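PDB 6SCY: [4Fe-4S]-dependent U34-ARNt thiolase from Methanococcus maripaludis, which probably transfers sulfur to the wobble uridine of tRNA, in a reaction thought to depend on ATP and on its [4Fe-4S] cluster. Local coordinates for residues 172-183 and 238-249; 189-197 and 266-275. All blocks are in the same frame, centred on the assembly; numbering follows the deposited sequence.

Interaction 1 of 2, residues 172-183 and 238-249; sequences DDVAQAVMMNYI and LSFRSEVSDITD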
loop_
_atom_site.group_PDB
_atom_site.type_symbol
_atom_site.label_atom_id
_atom_site.label_comp_id
_atom_site.label_asym_id
_atom_site.label_seq_id
_atom_site.Cartn_x
_atom_site.Cartn_y
_atom_site.Cartn_z
ATOM N N ASP A 172 0.719 -2.298 15.261
ATOM C CA ASP A 172 1.707 -1.351 14.741
ATOM C C ASP A 172 2.772 -2.107 13.946
ATOM O O ASP A 172 2.977 -1.761 12.786
ATOM C CB ASP A 172 2.344 -0.528 15.869
ATOM C CG ASP A 172 1.555 0.687 16.308
ATOM O OD1 ASP A 172 0.497 0.511 16.953
ATOM O OD2 ASP A 172 2.014 1.817 16.041
ATOM N N ASP A 173 3.373 -3.185 14.530
ATOM C CA ASP A 173 4.383 -4.064 13.906
ATOM C C ASP A 173 3.938 -4.597 12.537
ATOM O O ASP A 173 4.735 -4.627 11.595
ATOM C CB ASP A 173 4.676 -5.281 14.809
ATOM C CG ASP A 173 5.625 -5.035 15.954
ATOM O OD1 ASP A 173 6.837 -5.264 15.776
ATOM O OD2 ASP A 173 5.156 -4.644 17.031
ATOM N N VAL A 174 2.664 -5.035 12.452
ATOM C CA VAL A 174 2.024 -5.623 11.274
ATOM C C VAL A 174 1.682 -4.571 10.208
ATOM O O VAL A 174 1.932 -4.829 9.034
ATOM C CB VAL A 174 0.807 -6.486 11.683
ATOM C CG1 VAL A 174 0.107 -7.087 10.470
ATOM C CG2 VAL A 174 1.236 -7.591 12.639
ATOM N N ALA A 175 1.134 -3.399 10.605
ATOM C CA ALA A 175 0.796 -2.304 9.687
ATOM C C ALA A 175 2.032 -1.753 8.978
ATOM O O ALA A 175 1.960 -1.431 7.795
ATOM C CB ALA A 175 0.087 -1.192 10.439
ATOM N N GLN A 176 3.168 -1.678 9.698
ATOM C CA GLN A 176 4.459 -1.193 9.216
ATOM C C GLN A 176 5.032 -2.101 8.148
ATOM O O GLN A 176 5.445 -1.608 7.100
ATOM C CB GLN A 176 5.459 -1.086 10.378
ATOM C CG GLN A 176 5.190 0.081 11.309
ATOM C CD GLN A 176 5.782 -0.124 12.673
ATOM O OE1 GLN A 176 6.702 -0.929 12.874
ATOM N NE2 GLN A 176 5.259 0.610 13.647
ATOM N N ALA A 177 5.094 -3.419 8.426
ATOM C CA ALA A 177 5.621 -4.432 7.513
ATOM C C ALA A 177 4.840 -4.485 6.197
ATOM O O ALA A 177 5.450 -4.635 5.134
ATOM C CB ALA A 177 5.608 -5.791 8.193
ATOM N N VAL A 178 3.501 -4.325 6.272
ATOM C CA VAL A 178 2.590 -4.316 5.128
ATOM C C VAL A 178 2.935 -3.096 4.277
ATOM O O VAL A 178 3.191 -3.244 3.085
ATOM C CB VAL A 178 1.104 -4.341 5.581
ATOM C CG1 VAL A 178 0.169 -3.932 4.455
ATOM C CG2 VAL A 178 0.710 -5.710 6.118
ATOM N N MET A 179 3.011 -1.910 4.913
ATOM C CA MET A 179 3.349 -0.639 4.275
ATOM C C MET A 179 4.740 -0.680 3.648
ATOM O O MET A 179 4.915 -0.128 2.566
ATOM C CB MET A 179 3.227 0.522 5.276
ATOM C CG MET A 179 3.034 1.882 4.627
ATOM S SD MET A 179 1.377 2.151 3.922
ATOM C CE MET A 179 1.238 3.883 4.150
ATOM N N MET A 180 5.716 -1.344 4.309
ATOM C CA MET A 180 7.085 -1.498 3.802
ATOM C C MET A 180 7.056 -2.307 2.502
ATOM O O MET A 180 7.645 -1.883 1.509
ATOM C CB MET A 180 7.998 -2.174 4.847
ATOM C CG MET A 180 8.542 -1.220 5.891
ATOM S SD MET A 180 9.500 -2.018 7.218
ATOM C CE MET A 180 11.060 -2.243 6.418
ATOM N N ASN A 181 6.304 -3.433 2.503
ATOM C CA ASN A 181 6.106 -4.333 1.362
ATOM C C ASN A 181 5.395 -3.596 0.210
ATOM O O ASN A 181 5.626 -3.915 -0.957
ATOM C CB ASN A 181 5.320 -5.581 1.811
ATOM C CG ASN A 181 4.846 -6.501 0.707
ATOM O OD1 ASN A 181 3.715 -6.400 0.224
ATOM N ND2 ASN A 181 5.697 -7.429 0.289
ATOM N N TYR A 182 4.553 -2.603 0.547
ATOM C CA TYR A 182 3.823 -1.772 -0.407
ATOM C C TYR A 182 4.778 -0.756 -1.049
ATOM O O TYR A 182 4.842 -0.696 -2.277
ATOM C CB TYR A 182 2.656 -1.044 0.297
ATOM C CG TYR A 182 1.394 -1.848 0.563
ATOM C CD1 TYR A 182 1.224 -3.125 0.030
ATOM C CD2 TYR A 182 0.354 -1.315 1.312
ATOM C CE1 TYR A 182 0.054 -3.852 0.250
ATOM C CE2 TYR A 182 -0.829 -2.022 1.518
ATOM C CZ TYR A 182 -0.973 -3.291 0.990
ATOM O OH TYR A 182 -2.144 -3.973 1.204
ATOM N N ILE A 183 5.531 0.022 -0.221
ATOM C CA ILE A 183 6.495 1.052 -0.660
ATOM C C ILE A 183 7.647 0.430 -1.486
ATOM O O ILE A 183 8.078 1.029 -2.476
ATOM C CB ILE A 183 7.004 1.947 0.522
ATOM C CG1 ILE A 183 5.839 2.674 1.222
ATOM C CG2 ILE A 183 8.053 2.968 0.051
ATOM C CD1 ILE A 183 6.073 3.032 2.660
ATOM N N LEU A 238 17.759 -0.173 11.210
ATOM C CA LEU A 238 17.205 0.122 9.887
ATOM C C LEU A 238 16.265 1.297 10.034
ATOM O O LEU A 238 15.263 1.199 10.741
ATOM C CB LEU A 238 16.465 -1.083 9.307
ATOM C CG LEU A 238 16.446 -1.105 7.774
ATOM C CD1 LEU A 238 16.936 -2.478 7.320
ATOM C CD2 LEU A 238 15.023 -0.814 7.224
ATOM N N SER A 239 16.636 2.435 9.439
ATOM C CA SER A 239 15.907 3.702 9.542
ATOM C C SER A 239 14.602 3.757 8.741
ATOM O O SER A 239 13.776 4.636 9.003
ATOM C CB SER A 239 16.818 4.871 9.175
ATOM O OG SER A 239 17.950 4.928 10.032
ATOM N N PHE A 240 14.409 2.831 7.776
ATOM C CA PHE A 240 13.197 2.775 6.950
ATOM C C PHE A 240 11.947 2.420 7.759
ATOM O O PHE A 240 10.913 3.071 7.586
ATOM C CB PHE A 240 13.377 1.849 5.732
ATOM C CG PHE A 240 12.230 1.791 4.747
ATOM C CD1 PHE A 240 11.636 2.957 4.275
ATOM C CD2 PHE A 240 11.789 0.577 4.243
ATOM C CE1 PHE A 240 10.590 2.905 3.353
ATOM C CE2 PHE A 240 10.744 0.527 3.313
ATOM C CZ PHE A 240 10.151 1.692 2.878
ATOM N N ARG A 241 12.056 1.418 8.666
ATOM C CA ARG A 241 10.958 0.992 9.542
ATOM C C ARG A 241 10.566 2.125 10.496
ATOM O O ARG A 241 9.375 2.339 10.712
ATOM C CB ARG A 241 11.302 -0.303 10.307
ATOM C CG ARG A 241 10.061 -1.034 10.828
ATOM C CD ARG A 241 10.385 -2.364 11.484
ATOM N NE ARG A 241 9.170 -3.121 11.801
ATOM C CZ ARG A 241 8.796 -4.245 11.193
ATOM N NH1 ARG A 241 7.677 -4.857 11.544
ATOM N NH2 ARG A 241 9.555 -4.776 10.241
ATOM N N SER A 242 11.555 2.884 11.016
ATOM C CA SER A 242 11.305 4.035 11.887
ATOM C C SER A 242 10.664 5.201 11.103
ATOM O O SER A 242 9.962 6.020 11.699
ATOM C CB SER A 242 12.583 4.480 12.595
ATOM O OG SER A 242 13.573 4.930 11.687
ATOM N N GLU A 243 10.878 5.251 9.764
ATOM C CA GLU A 243 10.285 6.258 8.878
ATOM C C GLU A 243 8.844 5.842 8.570
ATOM O O GLU A 243 7.945 6.682 8.643
ATOM C CB GLU A 243 11.102 6.401 7.580
ATOM C CG GLU A 243 10.797 7.673 6.799
ATOM C CD GLU A 243 11.292 7.730 5.365
ATOM O OE1 GLU A 243 12.498 7.482 5.130
ATOM O OE2 GLU A 243 10.470 8.045 4.474
ATOM N N VAL A 244 8.639 4.537 8.245
ATOM C CA VAL A 244 7.340 3.919 7.940
ATOM C C VAL A 244 6.413 3.977 9.154
ATOM O O VAL A 244 5.229 4.267 8.988
ATOM C CB VAL A 244 7.493 2.486 7.363
ATOM C CG1 VAL A 244 6.179 1.708 7.400
ATOM C CG2 VAL A 244 8.039 2.528 5.945
ATOM N N SER A 245 6.961 3.741 10.372
ATOM C CA SER A 245 6.204 3.796 11.627
ATOM C C SER A 245 5.615 5.185 11.830
ATOM O O SER A 245 4.455 5.299 12.222
ATOM C CB SER A 245 7.069 3.398 12.819
ATOM O OG SER A 245 8.104 4.338 13.055
ATOM N N ASP A 246 6.397 6.229 11.487
ATOM C CA ASP A 246 5.988 7.623 11.566
ATOM C C ASP A 246 4.868 7.913 10.572
ATOM O O ASP A 246 3.960 8.687 10.892
ATOM C CB ASP A 246 7.194 8.552 11.347
ATOM C CG ASP A 246 7.968 8.894 12.614
ATOM O OD1 ASP A 246 8.176 10.105 12.877
ATOM O OD2 ASP A 246 8.372 7.952 13.340
ATOM N N ILE A 247 4.903 7.258 9.391
ATOM C CA ILE A 247 3.878 7.390 8.352
ATOM C C ILE A 247 2.552 6.809 8.882
ATOM O O ILE A 247 1.533 7.506 8.868
ATOM C CB ILE A 247 4.335 6.743 7.005
ATOM C CG1 ILE A 247 5.518 7.512 6.382
ATOM C CG2 ILE A 247 3.174 6.605 6.007
ATOM C CD1 ILE A 247 6.413 6.703 5.454
ATOM N N THR A 248 2.600 5.550 9.392
ATOM C CA THR A 248 1.463 4.804 9.950
ATOM C C THR A 248 0.890 5.491 11.192
ATOM O O THR A 248 -0.327 5.468 11.391
ATOM C CB THR A 248 1.830 3.330 10.214
ATOM O OG1 THR A 248 2.850 3.249 11.211
ATOM C CG2 THR A 248 2.251 2.585 8.948
ATOM N N ASP A 249 1.767 6.110 12.011
ATOM C CA ASP A 249 1.374 6.840 13.213
ATOM C C ASP A 249 0.641 8.128 12.839
ATOM O O ASP A 249 -0.464 8.354 13.341
ATOM C CB ASP A 249 2.587 7.138 14.123
ATOM C CG ASP A 249 3.103 5.960 14.938
ATOM O OD1 ASP A 249 2.271 5.121 15.375
ATOM O OD2 ASP A 249 4.335 5.886 15.160
#

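Interaction 2 of 2, residues 189-197 and 266-275; sequences KLAFLGKSL and YERLLEHIEL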
loop_
_atom_site.group_PDB
_atom_site.type_symbol
_atom_site.label_atom_id
_atom_site.label_comp_id
_atom_site.label_asym_id
_atom_site.label_seq_id
_atom_site.Cartn_x
_atom_site.Cartn_y
_atom_site.Cartn_z
ATOM N N LYS A 189 8.057 -11.267 -2.018
ATOM C CA LYS A 189 8.006 -11.368 -0.554
ATOM C C LYS A 189 6.555 -11.607 -0.101
ATOM O O LYS A 189 6.332 -12.198 0.956
ATOM C CB LYS A 189 8.584 -10.109 0.115
ATOM C CG LYS A 189 10.106 -9.991 0.001
ATOM C CD LYS A 189 10.674 -8.857 0.855
ATOM C CE LYS A 189 12.176 -8.777 0.739
ATOM N NZ LYS A 189 12.748 -7.775 1.671
ATOM N N LEU A 190 5.579 -11.152 -0.920
ATOM C CA LEU A 190 4.134 -11.311 -0.720
ATOM C C LEU A 190 3.720 -12.746 -1.086
ATOM O O LEU A 190 2.752 -13.257 -0.526
ATOM C CB LEU A 190 3.385 -10.298 -1.605
ATOM C CG LEU A 190 1.930 -9.976 -1.252
ATOM C CD1 LEU A 190 1.636 -8.512 -1.475
ATOM C CD2 LEU A 190 0.960 -10.802 -2.082
ATOM N N ALA A 191 4.448 -13.376 -2.038
ATOM C CA ALA A 191 4.224 -14.748 -2.517
ATOM C C ALA A 191 4.561 -15.789 -1.437
ATOM O O ALA A 191 3.874 -16.809 -1.352
ATOM C CB ALA A 191 5.034 -15.007 -3.781
ATOM N N PHE A 192 5.589 -15.499 -0.586
ATOM C CA PHE A 192 6.014 -16.330 0.552
ATOM C C PHE A 192 4.851 -16.466 1.542
ATOM O O PHE A 192 4.615 -17.561 2.055
ATOM C CB PHE A 192 7.245 -15.732 1.267
ATOM C CG PHE A 192 8.596 -15.975 0.629
ATOM C CD1 PHE A 192 9.309 -14.929 0.054
ATOM C CD2 PHE A 192 9.182 -17.237 0.655
ATOM C CE1 PHE A 192 10.568 -15.147 -0.517
ATOM C CE2 PHE A 192 10.440 -17.456 0.082
ATOM C CZ PHE A 192 11.125 -16.409 -0.499
ATOM N N LEU A 193 4.115 -15.354 1.780
ATOM C CA LEU A 193 2.915 -15.313 2.617
ATOM C C LEU A 193 1.821 -16.025 1.820
ATOM O O LEU A 193 1.527 -15.641 0.685
ATOM C CB LEU A 193 2.514 -13.861 2.916
ATOM C CG LEU A 193 3.187 -13.216 4.116
ATOM C CD1 LEU A 193 4.337 -12.330 3.684
ATOM C CD2 LEU A 193 2.192 -12.407 4.920
ATOM N N GLY A 194 1.287 -17.096 2.391
ATOM C CA GLY A 194 0.318 -17.949 1.714
ATOM C C GLY A 194 1.051 -19.091 1.034
ATOM O O GLY A 194 2.238 -19.299 1.311
ATOM N N LYS A 195 0.362 -19.825 0.120
ATOM C CA LYS A 195 0.867 -20.998 -0.627
ATOM C C LYS A 195 1.143 -22.197 0.292
ATOM O O LYS A 195 0.517 -23.246 0.127
ATOM C CB LYS A 195 2.082 -20.667 -1.520
ATOM C CG LYS A 195 1.722 -20.275 -2.943
ATOM C CD LYS A 195 2.936 -20.401 -3.853
ATOM C CE LYS A 195 2.647 -19.966 -5.266
ATOM N NZ LYS A 195 3.753 -20.326 -6.188
ATOM N N SER A 196 2.054 -22.019 1.278
ATOM C CA SER A 196 2.449 -22.993 2.302
ATOM C C SER A 196 1.416 -23.039 3.454
ATOM O O SER A 196 1.764 -23.386 4.590
ATOM C CB SER A 196 3.844 -22.659 2.832
ATOM O OG SER A 196 3.893 -21.370 3.423
ATOM N N LEU A 197 0.138 -22.706 3.136
ATOM C CA LEU A 197 -1.010 -22.682 4.050
ATOM C C LEU A 197 -1.341 -24.081 4.590
ATOM O O LEU A 197 -1.811 -24.198 5.724
ATOM C CB LEU A 197 -2.237 -22.030 3.379
ATOM C CG LEU A 197 -2.129 -20.526 3.072
ATOM C CD1 LEU A 197 -2.803 -20.189 1.757
ATOM C CD2 LEU A 197 -2.728 -19.683 4.190
ATOM N N TYR A 266 -4.590 -5.973 3.349
ATOM C CA TYR A 266 -3.567 -6.942 2.960
ATOM C C TYR A 266 -4.091 -8.368 3.136
ATOM O O TYR A 266 -3.698 -9.260 2.382
ATOM C CB TYR A 266 -2.304 -6.733 3.804
ATOM C CG TYR A 266 -1.102 -7.517 3.332
ATOM C CD1 TYR A 266 -0.242 -6.998 2.370
ATOM C CD2 TYR A 266 -0.785 -8.751 3.895
ATOM C CE1 TYR A 266 0.891 -7.695 1.961
ATOM C CE2 TYR A 266 0.339 -9.464 3.486
ATOM C CZ TYR A 266 1.174 -8.931 2.519
ATOM O OH TYR A 266 2.293 -9.618 2.118
ATOM N N GLU A 267 -4.949 -8.580 4.154
ATOM C CA GLU A 267 -5.567 -9.869 4.468
ATOM C C GLU A 267 -6.487 -10.294 3.319
ATOM O O GLU A 267 -6.379 -11.422 2.840
ATOM C CB GLU A 267 -6.321 -9.793 5.806
ATOM C CG GLU A 267 -5.391 -9.689 7.007
ATOM C CD GLU A 267 -5.993 -9.475 8.383
ATOM O OE1 GLU A 267 -7.226 -9.276 8.490
ATOM O OE2 GLU A 267 -5.214 -9.502 9.365
ATOM N N ARG A 268 -7.342 -9.359 2.848
ATOM C CA ARG A 268 -8.260 -9.494 1.711
ATOM C C ARG A 268 -7.497 -9.686 0.376
ATOM O O ARG A 268 -8.005 -10.340 -0.535
ATOM C CB ARG A 268 -9.123 -8.231 1.605
ATOM C CG ARG A 268 -10.558 -8.372 2.100
ATOM C CD ARG A 268 -11.433 -7.227 1.597
ATOM N NE ARG A 268 -11.708 -7.337 0.161
ATOM C CZ ARG A 268 -12.832 -7.820 -0.360
ATOM N NH1 ARG A 268 -13.824 -8.215 0.430
ATOM N NH2 ARG A 268 -12.981 -7.896 -1.675
ATOM N N LEU A 269 -6.302 -9.071 0.255
ATOM C CA LEU A 269 -5.413 -9.125 -0.909
ATOM C C LEU A 269 -4.796 -10.516 -1.015
ATOM O O LEU A 269 -4.827 -11.110 -2.092
ATOM C CB LEU A 269 -4.308 -8.064 -0.746
ATOM C CG LEU A 269 -3.511 -7.658 -1.978
ATOM C CD1 LEU A 269 -3.301 -6.157 -2.006
ATOM C CD2 LEU A 269 -2.160 -8.364 -2.015
ATOM N N LEU A 270 -4.263 -11.037 0.108
ATOM C CA LEU A 270 -3.597 -12.334 0.200
ATOM C C LEU A 270 -4.514 -13.545 -0.061
ATOM O O LEU A 270 -4.005 -14.620 -0.392
ATOM C CB LEU A 270 -2.891 -12.458 1.557
ATOM C CG LEU A 270 -1.532 -13.145 1.541
ATOM C CD1 LEU A 270 -0.430 -12.181 1.144
ATOM C CD2 LEU A 270 -1.219 -13.730 2.894
ATOM N N GLU A 271 -5.851 -13.378 0.090
ATOM C CA GLU A 271 -6.821 -14.455 -0.144
ATOM C C GLU A 271 -7.297 -14.512 -1.616
ATOM O O GLU A 271 -7.826 -15.545 -2.039
ATOM C CB GLU A 271 -7.997 -14.416 0.860
ATOM C CG GLU A 271 -8.860 -13.165 0.828
ATOM C CD GLU A 271 -9.835 -13.018 1.982
ATOM O OE1 GLU A 271 -11.060 -13.012 1.725
ATOM O OE2 GLU A 271 -9.375 -12.900 3.141
ATOM N N HIS A 272 -7.083 -13.424 -2.391
ATOM C CA HIS A 272 -7.424 -13.340 -3.816
ATOM C C HIS A 272 -6.176 -13.111 -4.702
ATOM O O HIS A 272 -6.246 -12.404 -5.705
ATOM C CB HIS A 272 -8.511 -12.278 -4.080
ATOM C CG HIS A 272 -9.661 -12.292 -3.118
ATOM N ND1 HIS A 272 -10.227 -13.477 -2.662
ATOM C CD2 HIS A 272 -10.342 -11.253 -2.590
ATOM C CE1 HIS A 272 -11.208 -13.113 -1.854
ATOM N NE2 HIS A 272 -11.316 -11.786 -1.779
ATOM N N ILE A 273 -5.036 -13.707 -4.315
ATOM C CA ILE A 273 -3.769 -13.587 -5.038
ATOM C C ILE A 273 -3.309 -14.952 -5.591
ATOM O O ILE A 273 -3.680 -15.993 -5.037
ATOM C CB ILE A 273 -2.694 -12.867 -4.166
ATOM C CG1 ILE A 273 -1.623 -12.166 -5.020
ATOM C CG2 ILE A 273 -2.059 -13.786 -3.115
ATOM C CD1 ILE A 273 -1.870 -10.706 -5.267
ATOM N N GLU A 274 -2.507 -14.925 -6.688
ATOM C CA GLU A 274 -1.929 -16.067 -7.418
ATOM C C GLU A 274 -1.226 -17.075 -6.496
ATOM O O GLU A 274 -0.323 -16.706 -5.738
ATOM C CB GLU A 274 -1.003 -15.553 -8.549
ATOM C CG GLU A 274 0.087 -16.496 -9.050
ATOM C CD GLU A 274 1.472 -16.342 -8.441
ATOM O OE1 GLU A 274 1.684 -15.409 -7.630
ATOM O OE2 GLU A 274 2.353 -17.166 -8.782
ATOM N N LEU A 275 -1.660 -18.344 -6.568
ATOM C CA LEU A 275 -1.116 -19.439 -5.765
ATOM C C LEU A 275 -0.591 -20.545 -6.674
ATOM O O LEU A 275 0.179 -20.270 -7.596
ATOM C CB LEU A 275 -2.181 -19.987 -4.799
ATOM C CG LEU A 275 -2.683 -19.015 -3.725
ATOM C CD1 LEU A 275 -4.191 -19.050 -3.619
ATOM C CD2 LEU A 275 -2.047 -19.296 -2.382
#

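Interaction 1 of 2, residues 172-183 and 238-249
Turned so that its CG stands anti to the backbone nitrogen (chi1 -160°) and straight from there to NE, R241 is carried from helix 239-249 across the flank of helix 172-183. Q176, with CG anti to the carbonyl carbon (chi1 -73°), lies across it at about a right angle. R241 NE gives Q176 OE1 a weak hydrogen bond of 3.5 Å, the guanidinium and amide planes standing almost perpendicular. At the other end of the amide, NE2 rests 3.4 Å from CB of S245. The Q176 and R241 side chains are both knobs in holes: Q176 among R241, V244, S245 and T248, R241 among D173, Q176, A177 and M180. With an alanine in place of Q176, R241 would probably lose this weak acceptor and a gap would open against S245 and T248.

The helix axes pass 9.2 Å apart at 108°. Helix 171-184 follows strand 164-167 of the parallel sheet in the PP-loop (HUP) domain, and helix 239-254 crosses over it. At one end L238 lies near C142, a ligand of the iron-sulfur cluster; D173 is predicted to bind ATP.

Beyond R241, towards F240 and I183, the contact turns apolar. M180 SD sits against R241 CG at 3.8 Å and makes an oblique Met-aromatic contact with F240, 5.3 Å from the ring centroid. I183 CG2 meets the edge of that ring at CZ (3.7 Å), and V244, the third knob, fits among Q176, M179, M180 and I183. M179 CE reaches CG2 of I247, and the other protein chain of the assembly packs on M179, I183 and I247. At the end away from L238 and F240, D172 OD2 and D249 OD1 approach to 3.4 Å, both forming salt bridges with K259, whose charge probably offsets their repulsion.

Interaction 2 of 2, residues 189-197 and 266-275
The L190 and Y266 side chains reach towards each other where the short, weakly bonded helix 188-192 packs against residues 266-270 of helix 258-270. The leucine, its CG anti to the backbone nitrogen (chi1 -161°), sends its two methyls to different partners: CD1 lies obliquely to the tyrosine ring, 3.6 Å from Y266 CE1, and CD2 lies 3.8 Å from CD1 of L270, with L269 and I273 filling in beside them. L193 comes in at about a right angle to the tyrosine and brings CD2 to the ring edge, 3.8 Å from CE2, while its CB rests on L270 CD2. L190 and Y266 are buried, whereas L193 lies at the exposed edge.

Past L193 the packing thins as both segments run on as loop. G194 takes up backbone angles at which a side chain would press on the preceding carbonyl oxygen, and the turn it makes brings K195 alongside L275. Their side chains lie antiparallel, with K195 CG 3.9 Å from L275 CD2 and K195 CE 3.4 Å from L275 O. L275 and E274 also touch a crystal neighbour. K195 NZ stays 4.3 Å from E274 OE2, too far for a salt bridge. The junction is therefore held by methyl and ring packing at its buried end, with charge adding probably only a long-range attraction at the exposed one.

Helix 171-184 belongs to interaction 1 and runs on to helix 188-192 of interaction 2, just as helix 239-254 is followed by helix 258-270, so the two contacts join successive pairs of helices and their segments alternate along the chain. They also touch: V178, N181 and Y182, on another side of helix 171-184 from the one that meets 238-249, pack on Y266, and N181 OD1 comes within 3.4 Å of L190 CD1. Interaction 1 is the more buried, mixing polar and charged groups with apolar ones near the cluster and the predicted ATP site. Interaction 2, away from the annotated sites, is almost wholly apolar and fades into exposed loops.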